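Local coordinates for RagA protein (Porphyromonas gingivalis, PDB 6SLN) that is a TonB-dependent receptor of the outer membrane that probably takes up nutrients into the periplasm through a plugged beta-barrel, at residues A[861-866]-A[925-930]. Numbering follows the deposited sequence.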
loop_
_atom_site.group_PDB
_atom_site.type_symbol
_atom_site.label_atom_id
_atom_site.label_comp_id
_atom_site.label_asym_id
_atom_site.label_seq_id
_atom_site.Cartn_x
_atom_site.Cartn_y
_atom_site.Cartn_z
ATOM N N ALA A 861 -40.436 13.929 -24.778
ATOM C CA ALA A 861 -39.375 14.921 -24.814
ATOM C C ALA A 861 -39.259 15.539 -23.432
ATOM O O ALA A 861 -40.263 15.959 -22.846
ATOM C CB ALA A 861 -39.651 16.002 -25.863
ATOM N N ASP A 862 -38.047 15.571 -22.904
ATOM C CA ASP A 862 -37.762 16.210 -21.629
ATOM C C ASP A 862 -36.827 17.382 -21.909
ATOM O O ASP A 862 -35.691 17.186 -22.358
ATOM C CB ASP A 862 -37.162 15.209 -20.642
ATOM C CG ASP A 862 -38.202 14.252 -20.080
ATOM O OD1 ASP A 862 -38.541 13.271 -20.769
ATOM O OD2 ASP A 862 -38.684 14.478 -18.953
ATOM N N PHE A 863 -37.319 18.595 -21.678
ATOM C CA PHE A 863 -36.524 19.807 -21.786
ATOM C C PHE A 863 -36.194 20.364 -20.410
ATOM O O PHE A 863 -36.897 20.126 -19.423
ATOM C CB PHE A 863 -37.250 20.903 -22.553
ATOM C CG PHE A 863 -37.527 20.586 -23.967
ATOM C CD1 PHE A 863 -38.587 19.772 -24.307
ATOM C CD2 PHE A 863 -36.775 21.165 -24.966
ATOM C CE1 PHE A 863 -38.868 19.516 -25.612
ATOM C CE2 PHE A 863 -37.045 20.910 -26.271
ATOM C CZ PHE A 863 -38.093 20.080 -26.600
ATOM N N ALA A 864 -35.141 21.174 -20.389
ATOM C CA ALA A 864 -34.634 21.817 -19.190
ATOM C C ALA A 864 -33.892 23.078 -19.614
ATOM O O ALA A 864 -33.312 23.135 -20.705
ATOM C CB ALA A 864 -33.706 20.875 -18.412
ATOM N N TYR A 865 -33.904 24.089 -18.751
ATOM C CA TYR A 865 -33.185 25.307 -19.091
ATOM C C TYR A 865 -32.565 25.956 -17.857
ATOM O O TYR A 865 -32.980 25.733 -16.711
ATOM C CB TYR A 865 -34.086 26.307 -19.823
ATOM C CG TYR A 865 -35.385 26.611 -19.128
ATOM C CD1 TYR A 865 -36.507 25.826 -19.343
ATOM C CD2 TYR A 865 -35.500 27.702 -18.282
ATOM C CE1 TYR A 865 -37.705 26.108 -18.719
ATOM C CE2 TYR A 865 -36.695 27.996 -17.651
ATOM C CZ TYR A 865 -37.791 27.198 -17.876
ATOM O OH TYR A 865 -38.966 27.484 -17.239
ATOM N N ILE A 866 -31.538 26.756 -18.127
ATOM C CA ILE A 866 -30.792 27.509 -17.132
ATOM C C ILE A 866 -30.629 28.909 -17.711
ATOM O O ILE A 866 -29.843 29.109 -18.640
ATOM C CB ILE A 866 -29.433 26.866 -16.824
ATOM C CG1 ILE A 866 -29.628 25.479 -16.219
ATOM C CG2 ILE A 866 -28.601 27.734 -15.903
ATOM C CD1 ILE A 866 -30.128 25.499 -14.795
ATOM N N SER A 925 -26.419 31.031 -20.715
ATOM C CA SER A 925 -27.737 30.432 -20.539
ATOM C C SER A 925 -28.025 29.452 -21.671
ATOM O O SER A 925 -27.444 29.532 -22.762
ATOM C CB SER A 925 -28.825 31.508 -20.493
ATOM O OG SER A 925 -28.364 32.660 -19.826
ATOM N N PHE A 926 -28.936 28.513 -21.413
ATOM C CA PHE A 926 -29.161 27.488 -22.422
ATOM C C PHE A 926 -30.456 26.738 -22.166
ATOM O O PHE A 926 -30.902 26.599 -21.028
ATOM C CB PHE A 926 -27.998 26.490 -22.485
ATOM C CG PHE A 926 -27.818 25.672 -21.228
ATOM C CD1 PHE A 926 -28.432 24.430 -21.090
ATOM C CD2 PHE A 926 -27.016 26.132 -20.191
ATOM C CE1 PHE A 926 -28.247 23.666 -19.932
ATOM C CE2 PHE A 926 -26.825 25.365 -19.046
ATOM C CZ PHE A 926 -27.442 24.131 -18.924
ATOM N N LEU A 927 -31.044 26.256 -23.251
ATOM C CA LEU A 927 -32.129 25.291 -23.229
ATOM C C LEU A 927 -31.601 23.996 -23.828
ATOM O O LEU A 927 -30.967 24.011 -24.888
ATOM C CB LEU A 927 -33.319 25.815 -24.022
ATOM C CG LEU A 927 -34.339 24.855 -24.614
ATOM C CD1 LEU A 927 -35.245 24.341 -23.527
ATOM C CD2 LEU A 927 -35.155 25.558 -25.705
ATOM N N ARG A 928 -31.819 22.886 -23.141
ATOM C CA ARG A 928 -31.323 21.602 -23.609
ATOM C C ARG A 928 -32.483 20.628 -23.726
ATOM O O ARG A 928 -33.218 20.407 -22.757
ATOM C CB ARG A 928 -30.253 21.052 -22.674
ATOM C CG ARG A 928 -29.253 20.153 -23.377
ATOM C CD ARG A 928 -27.919 20.226 -22.657
ATOM N NE ARG A 928 -26.918 20.939 -23.430
ATOM C CZ ARG A 928 -25.727 21.307 -22.971
ATOM N NH1 ARG A 928 -25.378 21.035 -21.722
ATOM N NH2 ARG A 928 -24.882 21.951 -23.779
ATOM N N LEU A 929 -32.660 20.071 -24.914
ATOM C CA LEU A 929 -33.510 18.900 -25.074
ATOM C C LEU A 929 -32.766 17.756 -24.415
ATOM O O LEU A 929 -31.849 17.184 -24.999
ATOM C CB LEU A 929 -33.786 18.625 -26.548
ATOM C CG LEU A 929 -34.639 17.401 -26.853
ATOM C CD1 LEU A 929 -35.881 17.380 -25.981
ATOM C CD2 LEU A 929 -35.014 17.358 -28.330
ATOM N N LYS A 930 -33.115 17.454 -23.164
ATOM C CA LYS A 930 -32.347 16.469 -22.405
ATOM C C LYS A 930 -32.656 15.051 -22.850
ATOM O O LYS A 930 -31.753 14.220 -22.958
ATOM C CB LYS A 930 -32.621 16.621 -20.915
ATOM C CG LYS A 930 -31.913 17.782 -20.294
ATOM C CD LYS A 930 -31.121 17.334 -19.092
ATOM C CE LYS A 930 -29.717 16.872 -19.477
ATOM N NZ LYS A 930 -28.804 18.023 -19.698
#
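Two neighbouring antiparallel strands in the wall of the TonB-dependent receptor barrel meet here, F863 and Y865 facing L929 and L927 in non-hydrogen-bonded pairs, and A864 and I866 facing R928 and F926 in hydrogen-bonded ones. R928 N donates almost straight to A864 O (2.9 Å, 176°), while A864 N returns a more bent bond to R928 O. I866 and F926 exchange a second such pair, I866 N to F926 O and F926 N to I866 O, both 3.0 Å; the bond from K930 N to D862 O is weak.

On the face that carries F863, Y865, L927 and L929, L929 lays CD1 over the centre of the F863 ring, 3.6 Å from the centroid, a CH-pi contact. The same ring stacks with F848 of strand 844-853, the next stave of the barrel. F863 CD2 lies 3.8 Å from L927 CD1.

A864, I866, F926 and R928 share the other face, which probably looks into the barrel, since neighbouring K930 bonds through NZ to Q123 of the plug domain, and also to N960. With CG between its backbone N and carbonyl carbon (chi1 65°), F926 runs beside I866, F926 CZ 3.7 Å from I866 CG1. The bent R928 chain carries its guanidinium beyond the strand pair, where NH2 and NH1 form salt bridges with D971 and E973.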